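Local coordinates for protein A6 homolog (Fowlpox virus, PDB 6BR8) that binds phospholipids and probably plays an essential part in the maturation of immature virions into mature virions during poxvirus membrane assembly, at residues D236-F239 with I240-I244. Residues are numbered along the deposited sequence; the frame is centred on the assembly and turned at random.
With PGV ((1R)-2-{[{[(2S)-2,3-dihydroxypropyl]oxy}(hydroxy)phosphoryl]oxy}-1-[(palmitoyloxy)methyl]ethyl (11E)-octadec-11-enoate), chain F.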
ATOM      1  N   ASP A 236      -2.283  11.107 -15.167  1.00 74.53           N
ATOM      2  CA  ASP A 236      -2.318  12.446 -14.573  1.00 68.74           C
ATOM      3  C   ASP A 236      -2.245  12.293 -13.049  1.00 59.97           C
ATOM      4  O   ASP A 236      -3.256  12.122 -12.357  1.00 50.16           O
ATOM      5  CB  ASP A 236      -3.563  13.193 -15.050  1.00 69.79           C
ATOM      6  CG  ASP A 236      -3.585  14.664 -14.635  1.00 67.75           C
ATOM      7  OD1 ASP A 236      -3.008  15.025 -13.582  1.00 70.92           O
ATOM      8  OD2 ASP A 236      -4.226  15.458 -15.359  1.00 76.42           O
ATOM      9  N   ILE A 237      -1.028  12.392 -12.516  1.00 51.20           N
ATOM     10  CA  ILE A 237      -0.831  12.200 -11.084  1.00 46.42           C
ATOM     11  C   ILE A 237      -1.629  13.227 -10.288  1.00 48.26           C
ATOM     12  O   ILE A 237      -2.306  12.890  -9.298  1.00 51.27           O
ATOM     13  CB  ILE A 237       0.664  12.259 -10.737  1.00 50.91           C
ATOM     14  CG1 ILE A 237       1.414  11.133 -11.441  1.00 49.37           C
ATOM     15  CG2 ILE A 237       0.843  12.103  -9.227  1.00 52.88           C
ATOM     16  CD1 ILE A 237       0.916   9.726 -10.982  1.00 52.60           C
ATOM     17  N   GLU A 238      -1.517  14.503 -10.666  1.00 46.48           N
ATOM     18  CA  GLU A 238      -2.255  15.555  -9.967  1.00 58.23           C
ATOM     19  C   GLU A 238      -3.734  15.195  -9.885  1.00 56.84           C
ATOM     20  O   GLU A 238      -4.320  15.167  -8.799  1.00 55.30           O
ATOM     21  CB  GLU A 238      -2.036  16.909 -10.672  1.00 52.72           C
ATOM     22  CG  GLU A 238      -2.932  18.095 -10.238  1.00 51.34           C
ATOM     23  CD  GLU A 238      -2.606  18.615  -8.836  1.00 67.05           C
ATOM     24  OE1 GLU A 238      -1.429  18.591  -8.454  1.00 64.08           O
ATOM     25  OE2 GLU A 238      -3.503  19.103  -8.138  1.00 65.20           O
ATOM     26  N   PHE A 239      -4.327  14.804 -11.002  1.00 53.66           N
ATOM     27  CA  PHE A 239      -5.744  14.465 -10.980  1.00 53.04           C
ATOM     28  C   PHE A 239      -6.038  13.250 -10.097  1.00 60.55           C
ATOM     29  O   PHE A 239      -7.043  13.227  -9.379  1.00 56.69           O
ATOM     30  CB  PHE A 239      -6.231  14.207 -12.388  1.00 48.75           C
ATOM     31  CG  PHE A 239      -7.559  13.569 -12.421  1.00 65.13           C
ATOM     32  CD1 PHE A 239      -8.696  14.339 -12.258  1.00 71.07           C
ATOM     33  CD2 PHE A 239      -7.686  12.206 -12.620  1.00 65.47           C
ATOM     34  CE1 PHE A 239      -9.946  13.755 -12.297  1.00 84.58           C
ATOM     35  CE2 PHE A 239      -8.922  11.625 -12.660  1.00 76.54           C
ATOM     36  CZ  PHE A 239     -10.056  12.395 -12.498  1.00 79.81           C
ATOM     37  N   ILE A 240      -5.196  12.218 -10.150  1.00 54.17           N
ATOM     38  CA  ILE A 240      -5.407  11.069  -9.281  1.00 48.78           C
ATOM     39  C   ILE A 240      -5.346  11.485  -7.819  1.00 58.82           C
ATOM     40  O   ILE A 240      -6.161  11.045  -6.992  1.00 53.77           O
ATOM     41  CB  ILE A 240      -4.371   9.974  -9.580  1.00 54.68           C
ATOM     42  CG1 ILE A 240      -4.636   9.348 -10.952  1.00 58.53           C
ATOM     43  CG2 ILE A 240      -4.374   8.933  -8.431  1.00 56.70           C
ATOM     44  CD1 ILE A 240      -3.568   8.385 -11.394  1.00 66.52           C
ATOM     45  N   PHE A 241      -4.362  12.319  -7.470  1.00 49.23           N
ATOM     46  CA  PHE A 241      -4.156  12.682  -6.069  1.00 48.41           C
ATOM     47  C   PHE A 241      -5.287  13.581  -5.573  1.00 48.92           C
ATOM     48  O   PHE A 241      -5.803  13.397  -4.460  1.00 42.60           O
ATOM     49  CB  PHE A 241      -2.794  13.369  -5.894  1.00 44.95           C
ATOM     50  CG  PHE A 241      -1.653  12.414  -5.631  1.00 52.54           C
ATOM     51  CD1 PHE A 241      -1.510  11.261  -6.376  1.00 60.06           C
ATOM     52  CD2 PHE A 241      -0.728  12.672  -4.646  1.00 51.49           C
ATOM     53  CE1 PHE A 241      -0.468  10.372  -6.146  1.00 50.57           C
ATOM     54  CE2 PHE A 241       0.327  11.787  -4.410  1.00 58.07           C
ATOM     55  CZ  PHE A 241       0.451  10.626  -5.179  1.00 43.64           C
ATOM     56  N   ASP A 242      -5.693  14.556  -6.388  1.00 41.44           N
ATOM     57  CA  ASP A 242      -6.841  15.372  -6.018  1.00 45.08           C
ATOM     58  C   ASP A 242      -8.093  14.534  -5.906  1.00 56.14           C
ATOM     59  O   ASP A 242      -8.994  14.878  -5.143  1.00 63.42           O
ATOM     60  CB  ASP A 242      -7.079  16.501  -7.016  1.00 42.35           C
ATOM     61  CG  ASP A 242      -6.020  17.590  -6.934  1.00 62.18           C
ATOM     62  OD1 ASP A 242      -5.984  18.438  -7.851  1.00 70.04           O
ATOM     63  OD2 ASP A 242      -5.221  17.592  -5.969  1.00 63.23           O
ATOM     64  N   PHE A 243      -8.173  13.446  -6.666  1.00 68.93           N
ATOM     65  CA  PHE A 243      -9.369  12.613  -6.668  1.00 63.38           C
ATOM     66  C   PHE A 243      -9.508  11.847  -5.365  1.00 58.18           C
ATOM     67  O   PHE A 243     -10.561  11.891  -4.718  1.00 67.34           O
ATOM     68  CB  PHE A 243      -9.316  11.636  -7.827  1.00 49.02           C
ATOM     69  CG  PHE A 243     -10.427  10.633  -7.812  1.00 70.99           C
ATOM     70  CD1 PHE A 243     -10.298   9.438  -7.113  1.00 61.10           C
ATOM     71  CD2 PHE A 243     -11.605  10.886  -8.490  1.00 66.22           C
ATOM     72  CE1 PHE A 243     -11.310   8.525  -7.088  1.00 51.87           C
ATOM     73  CE2 PHE A 243     -12.641   9.949  -8.477  1.00 72.41           C
ATOM     74  CZ  PHE A 243     -12.483   8.773  -7.775  1.00 60.66           C
ATOM     75  N   ILE A 244      -8.460  11.105  -5.003  1.00 46.20           N
ATOM     76  CA  ILE A 244      -8.410  10.401  -3.738  1.00 55.48           C
ATOM     77  C   ILE A 244      -8.626  11.381  -2.589  1.00 59.42           C
ATOM     78  O   ILE A 244      -9.279  11.052  -1.589  1.00 53.18           O
ATOM     79  CB  ILE A 244      -7.073   9.635  -3.655  1.00 55.95           C
ATOM     80  CG1 ILE A 244      -7.110   8.448  -4.605  1.00 58.67           C
ATOM     81  CG2 ILE A 244      -6.759   9.167  -2.238  1.00 53.36           C
ATOM     82  CD1 ILE A 244      -5.864   7.620  -4.568  1.00 71.26           C
TER
HETATM   83  C01 PGV F 404      -9.117  16.914   3.876  1.00 90.32           C
HETATM   84  C02 PGV F 404      -9.582  16.848   5.430  1.00100.12           C
HETATM   85  C03 PGV F 404      -8.468  17.503   6.288  1.00106.70           C
HETATM   86  C04 PGV F 404      -8.786  20.750   7.081  1.00 93.76           C
HETATM   87  C05 PGV F 404      -8.726  20.878   5.529  1.00103.71           C
HETATM   88  C06 PGV F 404      -9.034  22.365   5.089  1.00107.41           C
HETATM   89  O01 PGV F 404      -9.734  15.485   5.766  1.00106.14           O
HETATM   90  O02 PGV F 404      -7.646  14.726   5.550  1.00102.70           O
HETATM   91  O03 PGV F 404      -8.103  17.912   3.705  1.00 83.27           O
HETATM   92  O04 PGV F 404      -5.923  18.327   3.471  1.00 98.53           O
HETATM   93  O05 PGV F 404      -9.768  20.042   5.060  1.00111.93           O
HETATM   94  O06 PGV F 404     -10.179  22.824   5.796  1.00108.02           O
HETATM   95  O11 PGV F 404      -8.790  17.576   7.652  1.00111.63           O
HETATM   96  O12 PGV F 404      -9.967  20.089   7.453  1.00101.48           O
HETATM   97  O13 PGV F 404      -9.712  18.868   9.715  1.00 90.18           O
HETATM   98  O14 PGV F 404     -11.371  17.952   8.004  1.00 98.22           O
HETATM   99  C1  PGV F 404      -8.652  14.795   6.261  1.00100.89           C
HETATM  100  C2  PGV F 404      -8.691  14.136   7.640  1.00 94.52           C
HETATM  101  C3  PGV F 404      -7.895  12.832   7.740  1.00 89.01           C
HETATM  102  C4  PGV F 404      -6.366  13.038   7.607  1.00 90.97           C
HETATM  103  C5  PGV F 404      -5.608  11.727   7.368  1.00 84.18           C
HETATM  104  C6  PGV F 404      -4.874  11.740   6.033  1.00 85.08           C
HETATM  105  C7  PGV F 404      -4.547  10.336   5.509  1.00 83.79           C
HETATM  106  C8  PGV F 404      -4.102   9.328   6.596  1.00 87.02           C
HETATM  107  C9  PGV F 404      -3.823   7.912   6.001  1.00 87.49           C
HETATM  108  C10 PGV F 404      -3.924   7.896   4.452  1.00 88.17           C
HETATM  109  C19 PGV F 404      -6.835  17.510   3.349  1.00 86.59           C
HETATM  110  C20 PGV F 404      -6.521  16.127   2.839  1.00 80.35           C
HETATM  111  C21 PGV F 404      -5.015  15.941   2.525  1.00 77.71           C
HETATM  112  C22 PGV F 404      -4.860  15.393   1.112  1.00 78.21           C
HETATM  113  C23 PGV F 404      -4.031  14.103   1.025  1.00 75.85           C
HETATM  114  C24 PGV F 404      -4.073  13.546  -0.398  1.00 75.61           C
HETATM  115  C25 PGV F 404      -3.592  12.101  -0.485  1.00 75.64           C
HETATM  116  C26 PGV F 404      -3.036  11.746  -1.864  1.00 75.69           C
HETATM  117  C27 PGV F 404      -2.178  10.453  -1.854  1.00 77.76           C
HETATM  118  C28 PGV F 404      -2.314   9.657  -3.171  1.00 84.82           C
HETATM  119  C29 PGV F 404      -1.742   8.213  -3.117  1.00 89.59           C
HETATM  120  C30 PGV F 404      -2.467   7.255  -4.112  1.00 89.15           C
HETATM  121  C31 PGV F 404      -1.579   6.133  -4.726  1.00 89.67           C
HETATM  122  C32 PGV F 404      -1.760   6.005  -6.271  1.00 84.62           C
HETATM  123  C33 PGV F 404      -0.540   6.490  -7.098  1.00 76.58           C
HETATM  124  C34 PGV F 404      -0.963   7.080  -8.457  1.00 78.46           C
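Ile237 and Phe241, one turn apart on the last helix of this C-terminal part of A6, run out from the helix together. From the Phe241 backbone the side chain begins beside the preceding turn: CB rests 3.5 Å from Ile237 O, the carbonyl that accepts the hydrogen bond of Phe241 N. Farther out, CD1 still skirts that oxygen, while Phe241 CE1 meets Ile237 CG2 at 3.8 Å. Ile237 CG1 stands beside the backbone N (chi1 -62°), which leaves CG2 anti to it and facing the ring; this methyl makes a CH-pi contact, 4.1 Å from the centroid of the Phe241 ring and 29° off its normal. The opposite face belongs to an acyl chain of the phosphatidylglycerol PGV, whose C28 sits over the ring centre and 3.6 Å from Phe241 CZ at the tip. CG, CD2 and CE2 also lie against C28, CD2 near C26 and CE2 near C27 as well. The aromatic ring is thus held between protein and lipid. The same chain runs on past Ile244 CD1, 3.4 Å from PGV C30, and ends near Ile240 CG2. Asp236 is the N-cap: its OD1 accepts from Phe239 N at 2.9 Å, met from above the carboxylate plane. On another flank Glu238 OE2 approaches Asp242 OD1 to 2.6 Å, the two carboxylates turned 77° apart; one acid is probably protonated, and Lys212 forms a salt bridge with Asp242 OD2. Phe239 and Phe243 line a phosphatidylethanolamine pocket. Ile237 packs on Val219 and Thr223, Phe241 on Leu215 and Ile216 of helix 212-225, which precedes strand 228-230 of the small antiparallel sheet.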